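PDB 7CPO: MHC class I antigen from Anolis carolinensis, which probably presents peptides to T cells as a class I histocompatibility molecule. Local coordinates for residues A[217-231]-A[247-261]. Numbering follows the deposited sequence.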
loop_
_atom_site.group_PDB
_atom_site.type_symbol
_atom_site.label_atom_id
_atom_site.label_comp_id
_atom_site.label_asym_id
_atom_site.label_seq_id
_atom_site.Cartn_x
_atom_site.Cartn_y
_atom_site.Cartn_z
ATOM N N ILE A 217 -6.727 14.198 12.108
ATOM C CA ILE A 217 -6.370 14.111 13.513
ATOM C C ILE A 217 -5.456 15.276 13.832
ATOM O O ILE A 217 -4.420 15.456 13.178
ATOM C CB ILE A 217 -5.666 12.788 13.840
ATOM C CG1 ILE A 217 -6.469 11.611 13.278
ATOM C CG2 ILE A 217 -5.402 12.684 15.354
ATOM C CD1 ILE A 217 -5.732 10.306 13.376
ATOM N N ASP A 218 -5.827 16.053 14.841
ATOM C CA ASP A 218 -4.994 17.152 15.302
ATOM C C ASP A 218 -5.099 17.264 16.814
ATOM O O ASP A 218 -6.179 17.104 17.392
ATOM C CB ASP A 218 -5.393 18.494 14.654
ATOM C CG ASP A 218 -4.785 18.691 13.268
ATOM O OD1 ASP A 218 -5.526 18.614 12.255
ATOM O OD2 ASP A 218 -3.555 18.924 13.189
ATOM N N TRP A 219 -3.968 17.525 17.449
ATOM C CA TRP A 219 -3.978 17.994 18.824
ATOM C C TRP A 219 -4.385 19.469 18.869
ATOM O O TRP A 219 -3.884 20.298 18.100
ATOM C CB TRP A 219 -2.606 17.791 19.454
ATOM C CG TRP A 219 -2.448 16.439 20.016
ATOM C CD1 TRP A 219 -1.744 15.398 19.478
ATOM C CD2 TRP A 219 -3.013 15.961 21.236
ATOM N NE1 TRP A 219 -1.836 14.304 20.294
ATOM C CE2 TRP A 219 -2.612 14.618 21.380
ATOM C CE3 TRP A 219 -3.817 16.540 22.227
ATOM C CZ2 TRP A 219 -2.989 13.841 22.476
ATOM C CZ3 TRP A 219 -4.193 15.772 23.313
ATOM C CH2 TRP A 219 -3.775 14.436 23.432
ATOM N N THR A 220 -5.312 19.792 19.758
ATOM C CA THR A 220 -5.700 21.172 19.963
ATOM C C THR A 220 -5.186 21.678 21.307
ATOM O O THR A 220 -4.845 20.910 22.210
ATOM C CB THR A 220 -7.217 21.333 19.846
ATOM O OG1 THR A 220 -7.874 20.384 20.689
ATOM C CG2 THR A 220 -7.644 21.093 18.430
ATOM N N ARG A 221 -5.086 22.998 21.401
ATOM C CA ARG A 221 -4.654 23.694 22.609
ATOM C C ARG A 221 -5.622 24.844 22.800
ATOM O O ARG A 221 -5.712 25.714 21.928
ATOM C CB ARG A 221 -3.215 24.203 22.467
ATOM C CG ARG A 221 -2.622 24.922 23.674
ATOM C CD ARG A 221 -1.183 25.261 23.342
ATOM N NE ARG A 221 -0.458 25.894 24.434
ATOM C CZ ARG A 221 -0.210 27.197 24.517
ATOM N NH1 ARG A 221 -0.636 28.031 23.577
ATOM N NH2 ARG A 221 0.473 27.662 25.547
ATOM N N ASP A 222 -6.372 24.829 23.905
ATOM C CA ASP A 222 -7.492 25.762 24.087
ATOM C C ASP A 222 -8.368 25.804 22.838
ATOM O O ASP A 222 -8.831 26.865 22.412
ATOM C CB ASP A 222 -7.025 27.180 24.440
ATOM C CG ASP A 222 -6.162 27.236 25.686
ATOM O OD1 ASP A 222 -6.190 26.275 26.491
ATOM O OD2 ASP A 222 -5.472 28.261 25.869
ATOM N N GLY A 223 -8.567 24.641 22.225
ATOM C CA GLY A 223 -9.452 24.513 21.100
ATOM C C GLY A 223 -8.822 24.733 19.743
ATOM O O GLY A 223 -9.442 24.378 18.736
ATOM N N GLU A 224 -7.615 25.301 19.679
ATOM C CA GLU A 224 -6.972 25.649 18.415
ATOM C C GLU A 224 -6.000 24.555 17.965
ATOM O O GLU A 224 -5.343 23.908 18.785
ATOM C CB GLU A 224 -6.213 26.973 18.553
ATOM C CG GLU A 224 -7.063 28.184 18.966
ATOM C CD GLU A 224 -8.211 28.472 18.014
ATOM O OE1 GLU A 224 -9.379 28.330 18.436
ATOM O OE2 GLU A 224 -7.940 28.842 16.844
ATOM N N VAL A 225 -5.892 24.369 16.645
ATOM C CA VAL A 225 -4.968 23.369 16.118
ATOM C C VAL A 225 -3.546 23.730 16.522
ATOM O O VAL A 225 -3.125 24.891 16.428
ATOM C CB VAL A 225 -5.096 23.241 14.588
ATOM C CG1 VAL A 225 -4.034 22.295 14.042
ATOM C CG2 VAL A 225 -6.497 22.760 14.186
ATOM N N TRP A 226 -2.789 22.727 16.956
ATOM C CA TRP A 226 -1.479 22.945 17.558
ATOM C C TRP A 226 -0.482 21.969 16.949
ATOM O O TRP A 226 -0.745 20.762 16.884
ATOM C CB TRP A 226 -1.562 22.785 19.089
ATOM C CG TRP A 226 -0.314 23.137 19.868
ATOM C CD1 TRP A 226 0.580 22.262 20.426
ATOM C CD2 TRP A 226 0.147 24.452 20.215
ATOM N NE1 TRP A 226 1.575 22.951 21.083
ATOM C CE2 TRP A 226 1.331 24.294 20.968
ATOM C CE3 TRP A 226 -0.324 25.747 19.960
ATOM C CZ2 TRP A 226 2.050 25.378 21.462
ATOM C CZ3 TRP A 226 0.397 26.825 20.454
ATOM C CH2 TRP A 226 1.569 26.630 21.199
ATOM N N LEU A 227 0.658 22.494 16.496
ATOM C CA LEU A 227 1.647 21.685 15.796
ATOM C C LEU A 227 3.032 21.771 16.412
ATOM O O LEU A 227 3.959 21.131 15.911
ATOM C CB LEU A 227 1.726 22.083 14.318
ATOM C CG LEU A 227 0.433 21.790 13.563
ATOM C CD1 LEU A 227 0.174 22.826 12.477
ATOM C CD2 LEU A 227 0.476 20.393 12.997
ATOM N N GLN A 228 3.200 22.537 17.475
ATOM C CA GLN A 228 4.486 22.604 18.141
ATOM C C GLN A 228 4.717 21.329 18.943
ATOM O O GLN A 228 3.850 20.904 19.716
ATOM C CB GLN A 228 4.528 23.835 19.043
ATOM C CG GLN A 228 5.688 23.890 19.997
ATOM C CD GLN A 228 5.667 25.153 20.819
ATOM O OE1 GLN A 228 5.409 26.245 20.296
ATOM N NE2 GLN A 228 5.937 25.020 22.114
ATOM N N ASP A 229 5.884 20.714 18.751
ATOM C CA ASP A 229 6.239 19.491 19.465
ATOM C C ASP A 229 5.202 18.395 19.215
ATOM O O ASP A 229 4.853 17.621 20.110
ATOM C CB ASP A 229 6.412 19.765 20.961
ATOM C CG ASP A 229 7.642 20.617 21.255
ATOM O OD1 ASP A 229 8.740 20.235 20.793
ATOM O OD2 ASP A 229 7.516 21.660 21.939
ATOM N N VAL A 230 4.699 18.339 17.984
ATOM C CA VAL A 230 3.686 17.375 17.582
ATOM C C VAL A 230 4.285 16.427 16.552
ATOM O O VAL A 230 4.816 16.863 15.525
ATOM C CB VAL A 230 2.431 18.064 17.032
ATOM C CG1 VAL A 230 1.432 17.010 16.588
ATOM C CG2 VAL A 230 1.819 18.939 18.105
ATOM N N PHE A 231 4.207 15.137 16.831
ATOM C CA PHE A 231 4.663 14.107 15.918
ATOM C C PHE A 231 3.518 13.137 15.647
ATOM O O PHE A 231 2.501 13.113 16.353
ATOM C CB PHE A 231 5.893 13.370 16.471
ATOM C CG PHE A 231 7.049 14.281 16.788
ATOM C CD1 PHE A 231 7.974 14.613 15.811
ATOM C CD2 PHE A 231 7.209 14.816 18.068
ATOM C CE1 PHE A 231 9.046 15.467 16.097
ATOM C CE2 PHE A 231 8.276 15.678 18.359
ATOM C CZ PHE A 231 9.195 16.000 17.373
ATOM N N ARG A 247 -0.834 10.231 17.088
ATOM C CA ARG A 247 -0.355 11.603 17.091
ATOM C C ARG A 247 -0.042 12.015 18.521
ATOM O O ARG A 247 -0.853 11.786 19.425
ATOM C CB ARG A 247 -1.389 12.547 16.497
ATOM C CG ARG A 247 -0.808 13.843 16.008
ATOM C CD ARG A 247 -1.913 14.652 15.380
ATOM N NE ARG A 247 -1.432 15.912 14.815
ATOM C CZ ARG A 247 -0.882 16.044 13.610
ATOM N NH1 ARG A 247 -0.737 14.983 12.826
ATOM N NH2 ARG A 247 -0.500 17.244 13.183
ATOM N N SER A 248 1.117 12.646 18.707
ATOM C CA SER A 248 1.649 12.984 20.019
ATOM C C SER A 248 1.949 14.473 20.120
ATOM O O SER A 248 2.138 15.170 19.119
ATOM C CB SER A 248 2.924 12.199 20.320
ATOM O OG SER A 248 3.957 12.611 19.446
ATOM N N VAL A 249 1.983 14.948 21.361
ATOM C CA VAL A 249 2.371 16.315 21.690
ATOM C C VAL A 249 3.101 16.287 23.028
ATOM O O VAL A 249 2.766 15.499 23.918
ATOM C CB VAL A 249 1.146 17.261 21.713
ATOM C CG1 VAL A 249 0.102 16.769 22.709
ATOM C CG2 VAL A 249 1.573 18.701 22.017
ATOM N N LYS A 250 4.136 17.108 23.157
ATOM C CA LYS A 250 4.805 17.270 24.438
ATOM C C LYS A 250 4.137 18.427 25.169
ATOM O O LYS A 250 4.104 19.556 24.660
ATOM C CB LYS A 250 6.308 17.504 24.286
ATOM C CG LYS A 250 7.021 17.305 25.630
ATOM C CD LYS A 250 8.539 17.455 25.588
ATOM C CE LYS A 250 9.226 16.069 25.568
ATOM N NZ LYS A 250 9.004 15.265 26.823
ATOM N N VAL A 251 3.560 18.138 26.332
ATOM C CA VAL A 251 2.818 19.134 27.082
ATOM C C VAL A 251 3.495 19.348 28.417
ATOM O O VAL A 251 4.366 18.588 28.847
ATOM C CB VAL A 251 1.341 18.768 27.298
ATOM C CG1 VAL A 251 0.685 18.403 25.978
ATOM C CG2 VAL A 251 1.221 17.657 28.336
ATOM N N ASP A 252 3.021 20.318 29.074
ATOM C CA ASP A 252 3.721 21.103 30.049
ATOM C C ASP A 252 3.395 20.623 31.454
ATOM O O ASP A 252 2.436 19.863 31.661
ATOM C CB ASP A 252 3.323 22.569 29.843
ATOM C CG ASP A 252 3.120 22.903 28.352
ATOM O OD1 ASP A 252 4.124 23.015 27.597
ATOM O OD2 ASP A 252 1.946 23.003 27.925
ATOM N N PRO A 253 4.201 21.016 32.443
ATOM C CA PRO A 253 3.803 20.754 33.825
ATOM C C PRO A 253 2.520 21.514 34.098
ATOM O O PRO A 253 2.354 22.654 33.655
ATOM C CB PRO A 253 4.980 21.287 34.659
ATOM C CG PRO A 253 6.009 21.782 33.690
ATOM C CD PRO A 253 5.324 21.970 32.382
ATOM N N LYS A 254 1.585 20.857 34.782
ATOM C CA LYS A 254 0.388 21.482 35.319
ATOM C C LYS A 254 -0.584 21.917 34.237
ATOM O O LYS A 254 -1.566 22.586 34.553
ATOM C CB LYS A 254 0.713 22.723 36.169
ATOM C CG LYS A 254 1.794 22.549 37.245
ATOM C CD LYS A 254 1.214 22.185 38.588
ATOM C CE LYS A 254 1.118 23.436 39.440
ATOM N NZ LYS A 254 -0.094 23.394 40.293
ATOM N N GLU A 255 -0.344 21.590 32.968
ATOM C CA GLU A 255 -1.118 22.203 31.895
ATOM C C GLU A 255 -1.882 21.190 31.060
ATOM O O GLU A 255 -2.395 21.546 29.998
ATOM C CB GLU A 255 -0.218 23.039 30.991
ATOM C CG GLU A 255 -0.770 24.420 30.755
ATOM C CD GLU A 255 0.263 25.381 30.211
ATOM O OE1 GLU A 255 -0.071 26.574 30.047
ATOM O OE2 GLU A 255 1.401 24.944 29.937
ATOM N N ARG A 256 -2.008 19.956 31.549
ATOM C CA ARG A 256 -2.545 18.857 30.752
ATOM C C ARG A 256 -3.897 19.182 30.130
ATOM O O ARG A 256 -4.139 18.865 28.959
ATOM C CB ARG A 256 -2.660 17.604 31.622
ATOM C CG ARG A 256 -2.173 16.375 30.919
ATOM C CD ARG A 256 -2.281 15.174 31.792
ATOM N NE ARG A 256 -1.161 15.081 32.714
ATOM C CZ ARG A 256 -1.202 15.496 33.974
ATOM N NH1 ARG A 256 -2.310 16.058 34.462
ATOM N NH2 ARG A 256 -0.131 15.351 34.741
ATOM N N GLU A 257 -4.786 19.821 30.898
ATOM C CA GLU A 257 -6.195 19.997 30.539
ATOM C C GLU A 257 -6.416 20.942 29.362
ATOM O O GLU A 257 -7.562 21.099 28.923
ATOM C CB GLU A 257 -6.986 20.521 31.746
ATOM C CG GLU A 257 -6.716 22.002 32.089
ATOM C CD GLU A 257 -5.345 22.243 32.738
ATOM O OE1 GLU A 257 -4.613 21.262 33.024
ATOM O OE2 GLU A 257 -4.997 23.423 32.962
ATOM N N ARG A 258 -5.378 21.604 28.870
ATOM C CA ARG A 258 -5.541 22.456 27.703
ATOM C C ARG A 258 -5.522 21.670 26.394
ATOM O O ARG A 258 -5.919 22.214 25.358
ATOM C CB ARG A 258 -4.443 23.527 27.690
ATOM C CG ARG A 258 -4.458 24.503 28.874
ATOM C CD ARG A 258 -3.358 25.560 28.745
ATOM N NE ARG A 258 -3.684 26.650 27.825
ATOM C CZ ARG A 258 -2.802 27.546 27.375
ATOM N NH1 ARG A 258 -1.529 27.476 27.743
ATOM N NH2 ARG A 258 -3.193 28.508 26.550
ATOM N N TYR A 259 -5.099 20.403 26.424
ATOM C CA TYR A 259 -4.869 19.605 25.224
ATOM C C TYR A 259 -5.912 18.503 25.068
ATOM O O TYR A 259 -6.184 17.746 26.010
ATOM C CB TYR A 259 -3.470 18.994 25.252
ATOM C CG TYR A 259 -2.402 20.045 25.308
ATOM C CD1 TYR A 259 -1.995 20.585 26.520
ATOM C CD2 TYR A 259 -1.810 20.509 24.154
ATOM C CE1 TYR A 259 -1.023 21.556 26.567
ATOM C CE2 TYR A 259 -0.839 21.472 24.194
ATOM C CZ TYR A 259 -0.448 21.993 25.398
ATOM O OH TYR A 259 0.533 22.959 25.418
ATOM N N LYS A 260 -6.467 18.409 23.866
ATOM C CA LYS A 260 -7.454 17.412 23.483
ATOM C C LYS A 260 -7.064 16.868 22.124
ATOM O O LYS A 260 -6.517 17.601 21.293
ATOM C CB LYS A 260 -8.859 18.015 23.409
ATOM C CG LYS A 260 -9.487 18.281 24.765
ATOM C CD LYS A 260 -10.775 19.067 24.631
ATOM C CE LYS A 260 -11.142 19.678 25.967
ATOM N NZ LYS A 260 -12.020 18.787 26.750
ATOM N N CYS A 261 -7.330 15.592 21.894
ATOM C CA CYS A 261 -7.074 14.997 20.591
ATOM C C CYS A 261 -8.335 15.133 19.736
ATOM O O CYS A 261 -9.385 14.578 20.077
ATOM C CB CYS A 261 -6.652 13.540 20.739
ATOM S SG CYS A 261 -6.471 12.702 19.165
HETATM O O HOH W 1 -1.801 18.707 15.745
HETATM O O HOH W 2 -8.028 21.930 23.630
#
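Trp219 lies between Val249 and Cys261 inside the immunoglobulin C1-set domain, where the two sheets of the sandwich face each other. The evidence for a true sandwiching is geometric: Val249 CG1 sits 3.6 Å from the centroid of the Trp219 five-membered ring, almost on its normal, while Cys261 CB covers the opposite face of the six-membered ring. Cys261 is disulfide-bonded to Cys205 across the sheets, so the indole packs against the canonical disulfide, as the core tryptophan does in this fold. With CG anti to the carbonyl carbon (chi1 -86°), the indole reaches the facing sheet, and Trp219 NE1 donates to Arg247 O at 2.8 Å, nearly straight (166°) and in the ring plane, though from above the carbonyl plane. Antiparallel pairing of strand 217-221 with 259-261 holds this arrangement, Thr220 N bonding Lys260 O at 2.9 Å; strand 230-231 pairs likewise with 247-251.

Farther along, the edge of Tyr259 meets the face of Trp226, planes 73° apart, and Arg221 NE donates to Tyr259 OH at 3.3 Å. Arg221 and Arg258 bring their guanidinium groups close, a like-charge approach probably eased by Asp222 and Glu255, which both bridge to Arg258. At the other end, one water accepts from Trp219 N and Arg247 NE and donates to Asp218 OD2 and, at 2.6 Å, to Trp226 O.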